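PDB 4IT1: putative glucarate dehydratase from Pseudomonas fluorescens, which belongs to the mandelate racemase/muconate lactonizing enzyme family and probably dehydrates D-glucarate to 5-dehydro-4-deoxy-D-glucarate at a magnesium site. Local coordinates for residues A[316-326]-A[350-361]. Sequence-based numbering, arbitrary orientation.
Sequences HHYWGGLRDTQ and SLMAMAHVAAAV
Helix 322-326 runs beside helix 350-360, their axes 9.9 Å apart at closest and crossing at -36°, while the short, weakly bonded helix 316-319 brings H316 and H317 to the N-terminal part of the second helix. NE2 of H317 shares a hydrogen bond of 2.7 Å with OG of S350, bent to 145°. ND1 of the same ring is hydrogen-bonded to D315, so both ring nitrogens are engaged; OG of S350 also takes a hydrogen bond from R53. H316 turns its CG between its own N and carbonyl carbon (chi1 72°), which aims the imidazole at the helix: NE2 lies 3.6 Å from CB of A353, and CE1 is 3.7 Å from the S350 carbonyl O, with the M354 backbone N also nearby, both met obliquely. In the plane of that ring a water sits 3.1 Å from NE2 of H316 and bonds OG of S350, giving the serine a second, indirect tie. Farther along, L322 pushes CD2 to 3.9 Å from CG1 of V357. The other branch of V357, CG2, fits against the opposing helix, 3.3 Å from the L322 carbonyl O and also touching T325 and CG of Q326. G321 sits at the N-cap position of helix 322-326, and its O accepts T325 N and OG1 from opposite faces. Both helices belong to the enolase-superfamily barrel, flanking strand 338-341 in sequence: strand 311-314, helix 322-334 and parallel strand 338-341 form a beta-alpha-beta crossover, and the M354 side chain lies about 5 Å from that of H342, the predicted proton acceptor.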
ATOM      1  N   HIS A 316       2.634   0.662 -13.890  1.00 42.44           N
ATOM      2  CA  HIS A 316       3.597   1.002 -12.851  1.00 42.90           C
ATOM      3  C   HIS A 316       4.462   2.194 -13.253  1.00 42.55           C
ATOM      4  O   HIS A 316       5.062   2.850 -12.396  1.00 45.59           O
ATOM      5  CB  HIS A 316       4.475  -0.205 -12.503  1.00 46.80           C
ATOM      6  CG  HIS A 316       5.474  -0.560 -13.563  1.00 46.69           C
ATOM      7  ND1 HIS A 316       5.161  -1.360 -14.643  1.00 45.71           N
ATOM      8  CD2 HIS A 316       6.778  -0.224 -13.707  1.00 42.73           C
ATOM      9  CE1 HIS A 316       6.232  -1.506 -15.404  1.00 46.03           C
ATOM     10  NE2 HIS A 316       7.226  -0.825 -14.859  1.00 48.54           N
ATOM     11  N   HIS A 317       4.518   2.458 -14.558  1.00 46.85           N
ATOM     12  CA  HIS A 317       5.368   3.510 -15.096  1.00 53.92           C
ATOM     13  C   HIS A 317       4.945   4.879 -14.610  1.00 52.47           C
ATOM     14  O   HIS A 317       5.791   5.692 -14.233  1.00 55.48           O
ATOM     15  CB  HIS A 317       5.356   3.490 -16.614  1.00 47.18           C
ATOM     16  CG  HIS A 317       5.893   2.228 -17.203  1.00 59.22           C
ATOM     17  ND1 HIS A 317       5.109   1.347 -17.915  1.00 57.92           N
ATOM     18  CD2 HIS A 317       7.140   1.700 -17.193  1.00 49.93           C
ATOM     19  CE1 HIS A 317       5.850   0.333 -18.322  1.00 61.48           C
ATOM     20  NE2 HIS A 317       7.086   0.523 -17.895  1.00 63.83           N
ATOM     21  N   TYR A 318       3.641   5.138 -14.610  1.00 50.52           N
ATOM     22  CA  TYR A 318       3.176   6.466 -14.212  1.00 49.79           C
ATOM     23  C   TYR A 318       2.481   6.526 -12.868  1.00 51.53           C
ATOM     24  O   TYR A 318       2.331   7.606 -12.301  1.00 52.62           O
ATOM     25  CB  TYR A 318       2.356   7.148 -15.312  1.00 40.37           C
ATOM     26  CG  TYR A 318       1.084   6.464 -15.726  1.00 39.83           C
ATOM     27  CD1 TYR A 318      -0.077   6.565 -14.953  1.00 38.18           C
ATOM     28  CD2 TYR A 318       1.015   5.773 -16.927  1.00 38.62           C
ATOM     29  CE1 TYR A 318      -1.255   5.957 -15.353  1.00 37.94           C
ATOM     30  CE2 TYR A 318      -0.166   5.164 -17.338  1.00 44.67           C
ATOM     31  CZ  TYR A 318      -1.294   5.253 -16.542  1.00 38.14           C
ATOM     32  OH  TYR A 318      -2.471   4.651 -16.950  1.00 44.70           O
ATOM     33  N   TRP A 319       2.081   5.376 -12.338  1.00 52.52           N
ATOM     34  CA  TRP A 319       1.472   5.364 -11.010  1.00 43.13           C
ATOM     35  C   TRP A 319       2.486   5.520  -9.890  1.00 41.50           C
ATOM     36  O   TRP A 319       2.111   5.712  -8.731  1.00 47.64           O
ATOM     37  CB  TRP A 319       0.625   4.121 -10.807  1.00 44.00           C
ATOM     38  CG  TRP A 319      -0.765   4.307 -11.264  1.00 39.05           C
ATOM     39  CD1 TRP A 319      -1.260   4.050 -12.509  1.00 39.54           C
ATOM     40  CD2 TRP A 319      -1.862   4.790 -10.482  1.00 33.80           C
ATOM     41  NE1 TRP A 319      -2.606   4.344 -12.553  1.00 39.03           N
ATOM     42  CE2 TRP A 319      -3.002   4.784 -11.316  1.00 36.53           C
ATOM     43  CE3 TRP A 319      -1.998   5.205  -9.152  1.00 41.09           C
ATOM     44  CZ2 TRP A 319      -4.265   5.182 -10.865  1.00 34.51           C
ATOM     45  CZ3 TRP A 319      -3.265   5.600  -8.698  1.00 39.35           C
ATOM     46  CH2 TRP A 319      -4.374   5.597  -9.559  1.00 33.18           C
ATOM     47  N   GLY A 320       3.770   5.441 -10.234  1.00 44.50           N
ATOM     48  CA  GLY A 320       4.832   5.686  -9.259  1.00 42.35           C
ATOM     49  C   GLY A 320       5.644   4.463  -8.859  1.00 41.47           C
ATOM     50  O   GLY A 320       6.280   4.461  -7.813  1.00 46.22           O
ATOM     51  N   GLY A 321       5.632   3.425  -9.691  1.00 49.41           N
ATOM     52  CA  GLY A 321       6.406   2.223  -9.396  1.00 63.72           C
ATOM     53  C   GLY A 321       5.614   1.029  -8.887  1.00 61.40           C
ATOM     54  O   GLY A 321       4.381   0.993  -8.960  1.00 57.67           O
ATOM     55  N   LEU A 322       6.338   0.054  -8.348  1.00 63.36           N
ATOM     56  CA  LEU A 322       5.767  -1.258  -8.070  1.00 51.07           C
ATOM     57  C   LEU A 322       4.999  -1.300  -6.761  1.00 45.88           C
ATOM     58  O   LEU A 322       3.906  -1.855  -6.711  1.00 48.66           O
ATOM     59  CB  LEU A 322       6.849  -2.343  -8.129  1.00 51.91           C
ATOM     60  CG  LEU A 322       7.639  -2.437  -9.444  1.00 49.35           C
ATOM     61  CD1 LEU A 322       8.674  -3.545  -9.369  1.00 56.10           C
ATOM     62  CD2 LEU A 322       6.743  -2.644 -10.660  1.00 50.30           C
ATOM     63  N   ARG A 323       5.558  -0.696  -5.719  1.00 42.90           N
ATOM     64  CA  ARG A 323       4.904  -0.654  -4.421  1.00 51.84           C
ATOM     65  C   ARG A 323       3.658   0.228  -4.427  1.00 64.20           C
ATOM     66  O   ARG A 323       2.674  -0.084  -3.744  1.00 62.08           O
ATOM     67  CB  ARG A 323       5.878  -0.230  -3.321  1.00 49.32           C
ATOM     68  CG  ARG A 323       6.820  -1.352  -2.909  1.00 58.66           C
ATOM     69  CD  ARG A 323       7.757  -0.947  -1.781  1.00 57.19           C
ATOM     70  NE  ARG A 323       8.735  -2.005  -1.525  1.00 68.19           N
ATOM     71  CZ  ARG A 323       9.794  -1.894  -0.726  1.00 70.94           C
ATOM     72  NH1 ARG A 323      10.046  -0.761  -0.080  1.00 72.73           N
ATOM     73  NH2 ARG A 323      10.609  -2.926  -0.569  1.00 65.93           N
ATOM     74  N   ASP A 324       3.702   1.315  -5.201  1.00 56.99           N
ATOM     75  CA  ASP A 324       2.552   2.208  -5.354  1.00 54.38           C
ATOM     76  C   ASP A 324       1.418   1.500  -6.086  1.00 48.76           C
ATOM     77  O   ASP A 324       0.240   1.701  -5.775  1.00 55.99           O
ATOM     78  CB  ASP A 324       2.947   3.499  -6.095  1.00 60.10           C
ATOM     79  CG  ASP A 324       3.600   4.537  -5.183  1.00 63.68           C
ATOM     80  OD1 ASP A 324       3.691   4.320  -3.953  1.00 63.38           O
ATOM     81  OD2 ASP A 324       4.022   5.590  -5.705  1.00 74.98           O
ATOM     82  N   THR A 325       1.787   0.675  -7.064  1.00 42.97           N
ATOM     83  CA  THR A 325       0.839  -0.167  -7.792  1.00 50.06           C
ATOM     84  C   THR A 325       0.120  -1.189  -6.877  1.00 57.25           C
ATOM     85  O   THR A 325      -1.061  -1.500  -7.088  1.00 46.45           O
ATOM     86  CB  THR A 325       1.540  -0.879  -8.963  1.00 48.15           C
ATOM     87  OG1 THR A 325       2.009   0.100  -9.899  1.00 48.53           O
ATOM     88  CG2 THR A 325       0.600  -1.801  -9.684  1.00 48.07           C
ATOM     89  N   GLN A 326       0.832  -1.685  -5.864  1.00 48.38           N
ATOM     90  CA  GLN A 326       0.260  -2.621  -4.899  1.00 54.69           C
ATOM     91  C   GLN A 326      -0.733  -1.880  -4.015  1.00 51.19           C
ATOM     92  O   GLN A 326      -1.842  -2.366  -3.758  1.00 52.16           O
ATOM     93  CB  GLN A 326       1.351  -3.248  -4.026  1.00 52.03           C
ATOM     94  CG  GLN A 326       2.355  -4.109  -4.768  1.00 58.57           C
ATOM     95  CD  GLN A 326       3.278  -4.845  -3.820  1.00 61.46           C
ATOM     96  OE1 GLN A 326       2.915  -5.876  -3.255  1.00 63.36           O
ATOM     97  NE2 GLN A 326       4.477  -4.316  -3.637  1.00 56.42           N
ATOM     98  N   SER A 350      10.285  -3.544 -18.945  1.00 63.28           N
ATOM     99  CA  SER A 350       8.962  -3.120 -18.501  1.00 69.19           C
ATOM    100  C   SER A 350       8.039  -4.322 -18.321  1.00 67.76           C
ATOM    101  O   SER A 350       7.356  -4.443 -17.299  1.00 63.63           O
ATOM    102  CB  SER A 350       8.352  -2.116 -19.486  1.00 61.77           C
ATOM    103  OG  SER A 350       8.942  -0.837 -19.332  1.00 63.24           O
ATOM    104  N   LEU A 351       8.043  -5.212 -19.313  1.00 56.46           N
ATOM    105  CA  LEU A 351       7.175  -6.379 -19.310  1.00 62.21           C
ATOM    106  C   LEU A 351       7.351  -7.190 -18.024  1.00 65.21           C
ATOM    107  O   LEU A 351       6.370  -7.667 -17.457  1.00 71.07           O
ATOM    108  CB  LEU A 351       7.423  -7.242 -20.551  1.00 60.90           C
ATOM    109  CG  LEU A 351       6.499  -8.434 -20.850  1.00 65.03           C
ATOM    110  CD1 LEU A 351       5.038  -8.022 -21.007  1.00 59.64           C
ATOM    111  CD2 LEU A 351       6.970  -9.190 -22.086  1.00 62.37           C
ATOM    112  N   MET A 352       8.590  -7.303 -17.549  1.00 59.69           N
ATOM    113  CA  MET A 352       8.892  -8.103 -16.363  1.00 59.05           C
ATOM    114  C   MET A 352       8.563  -7.407 -15.048  1.00 64.27           C
ATOM    115  O   MET A 352       8.049  -8.048 -14.124  1.00 58.31           O
ATOM    116  CB  MET A 352      10.345  -8.613 -16.369  1.00 64.02           C
ATOM    117  CG  MET A 352      10.592  -9.747 -17.354  1.00 62.89           C
ATOM    118  SD  MET A 352       9.488 -11.158 -17.119  1.00 74.14           S
ATOM    119  CE  MET A 352       9.299 -11.708 -18.806  1.00 67.57           C
ATOM    120  N   ALA A 353       8.877  -6.111 -14.956  1.00 56.90           N
ATOM    121  CA  ALA A 353       8.506  -5.310 -13.788  1.00 53.44           C
ATOM    122  C   ALA A 353       6.991  -5.361 -13.615  1.00 49.91           C
ATOM    123  O   ALA A 353       6.483  -5.642 -12.529  1.00 52.86           O
ATOM    124  CB  ALA A 353       8.977  -3.876 -13.947  1.00 61.32           C
ATOM    125  N   MET A 354       6.282  -5.117 -14.713  1.00 48.93           N
ATOM    126  CA  MET A 354       4.841  -5.248 -14.745  1.00 51.96           C
ATOM    127  C   MET A 354       4.400  -6.651 -14.292  1.00 63.94           C
ATOM    128  O   MET A 354       3.557  -6.769 -13.401  1.00 54.93           O
ATOM    129  CB  MET A 354       4.306  -4.923 -16.140  1.00 48.73           C
ATOM    130  CG  MET A 354       2.794  -5.048 -16.247  1.00 52.53           C
ATOM    131  SD  MET A 354       2.084  -4.623 -17.849  1.00 61.15           S
ATOM    132  CE  MET A 354       3.209  -5.447 -18.975  1.00 60.33           C
ATOM    133  N   ALA A 355       4.983  -7.699 -14.884  1.00 58.68           N
ATOM    134  CA  ALA A 355       4.589  -9.085 -14.574  1.00 57.93           C
ATOM    135  C   ALA A 355       4.795  -9.440 -13.103  1.00 53.91           C
ATOM    136  O   ALA A 355       3.911 -10.022 -12.477  1.00 53.05           O
ATOM    137  CB  ALA A 355       5.306 -10.083 -15.474  1.00 57.10           C
ATOM    138  N   HIS A 356       5.948  -9.061 -12.560  1.00 47.31           N
ATOM    139  CA  HIS A 356       6.267  -9.306 -11.161  1.00 49.06           C
ATOM    140  C   HIS A 356       5.309  -8.656 -10.168  1.00 56.27           C
ATOM    141  O   HIS A 356       4.926  -9.292  -9.188  1.00 58.71           O
ATOM    142  CB  HIS A 356       7.717  -8.927 -10.852  1.00 58.74           C
ATOM    143  CG  HIS A 356       8.698 -10.009 -11.177  1.00 74.07           C
ATOM    144  ND1 HIS A 356       9.486 -10.612 -10.219  1.00 76.13           N
ATOM    145  CD2 HIS A 356       9.001 -10.615 -12.351  1.00 63.65           C
ATOM    146  CE1 HIS A 356      10.242 -11.532 -10.791  1.00 76.58           C
ATOM    147  NE2 HIS A 356       9.966 -11.554 -12.083  1.00 66.23           N
ATOM    148  N   VAL A 357       4.939  -7.394 -10.390  1.00 56.49           N
ATOM    149  CA  VAL A 357       3.996  -6.740  -9.475  1.00 47.99           C
ATOM    150  C   VAL A 357       2.617  -7.343  -9.691  1.00 48.65           C
ATOM    151  O   VAL A 357       1.895  -7.596  -8.736  1.00 52.82           O
ATOM    152  CB  VAL A 357       3.999  -5.184  -9.571  1.00 51.46           C
ATOM    153  CG1 VAL A 357       3.477  -4.698 -10.910  1.00 41.28           C
ATOM    154  CG2 VAL A 357       3.198  -4.571  -8.433  1.00 42.68           C
ATOM    155  N   ALA A 358       2.285  -7.609 -10.951  1.00 45.71           N
ATOM    156  CA  ALA A 358       1.073  -8.335 -11.298  1.00 50.92           C
ATOM    157  C   ALA A 358       0.996  -9.694 -10.587  1.00 59.76           C
ATOM    158  O   ALA A 358      -0.098 -10.199 -10.311  1.00 57.03           O
ATOM    159  CB  ALA A 358       0.997  -8.521 -12.804  1.00 42.19           C
ATOM    160  N   ALA A 359       2.165 -10.267 -10.291  1.00 57.36           N
ATOM    161  CA  ALA A 359       2.267 -11.597  -9.703  1.00 60.87           C
ATOM    162  C   ALA A 359       2.106 -11.557  -8.196  1.00 59.70           C
ATOM    163  O   ALA A 359       1.697 -12.547  -7.592  1.00 55.88           O
ATOM    164  CB  ALA A 359       3.592 -12.251 -10.080  1.00 63.91           C
ATOM    165  N   ALA A 360       2.428 -10.415  -7.590  1.00 52.16           N
ATOM    166  CA  ALA A 360       2.310 -10.269  -6.139  1.00 49.09           C
ATOM    167  C   ALA A 360       0.941  -9.779  -5.665  1.00 53.92           C
ATOM    168  O   ALA A 360       0.703  -9.685  -4.452  1.00 53.78           O
ATOM    169  CB  ALA A 360       3.417  -9.379  -5.592  1.00 47.29           C
ATOM    170  N   VAL A 361       0.047  -9.461  -6.601  1.00 51.20           N
ATOM    171  CA  VAL A 361      -1.260  -8.929  -6.205  1.00 57.18           C
ATOM    172  C   VAL A 361      -2.345 -10.001  -6.230  1.00 56.16           C
ATOM    173  O   VAL A 361      -2.551 -10.666  -7.256  1.00 52.52           O
ATOM    174  CB  VAL A 361      -1.676  -7.617  -6.944  1.00 57.12           C
ATOM    175  CG1 VAL A 361      -0.608  -6.539  -6.764  1.00 52.39           C
ATOM    176  CG2 VAL A 361      -1.973  -7.848  -8.416  1.00 52.37           C
TER
HETATM  177  O   HOH W   1       9.813  -0.690 -16.553  1.00 65.53           O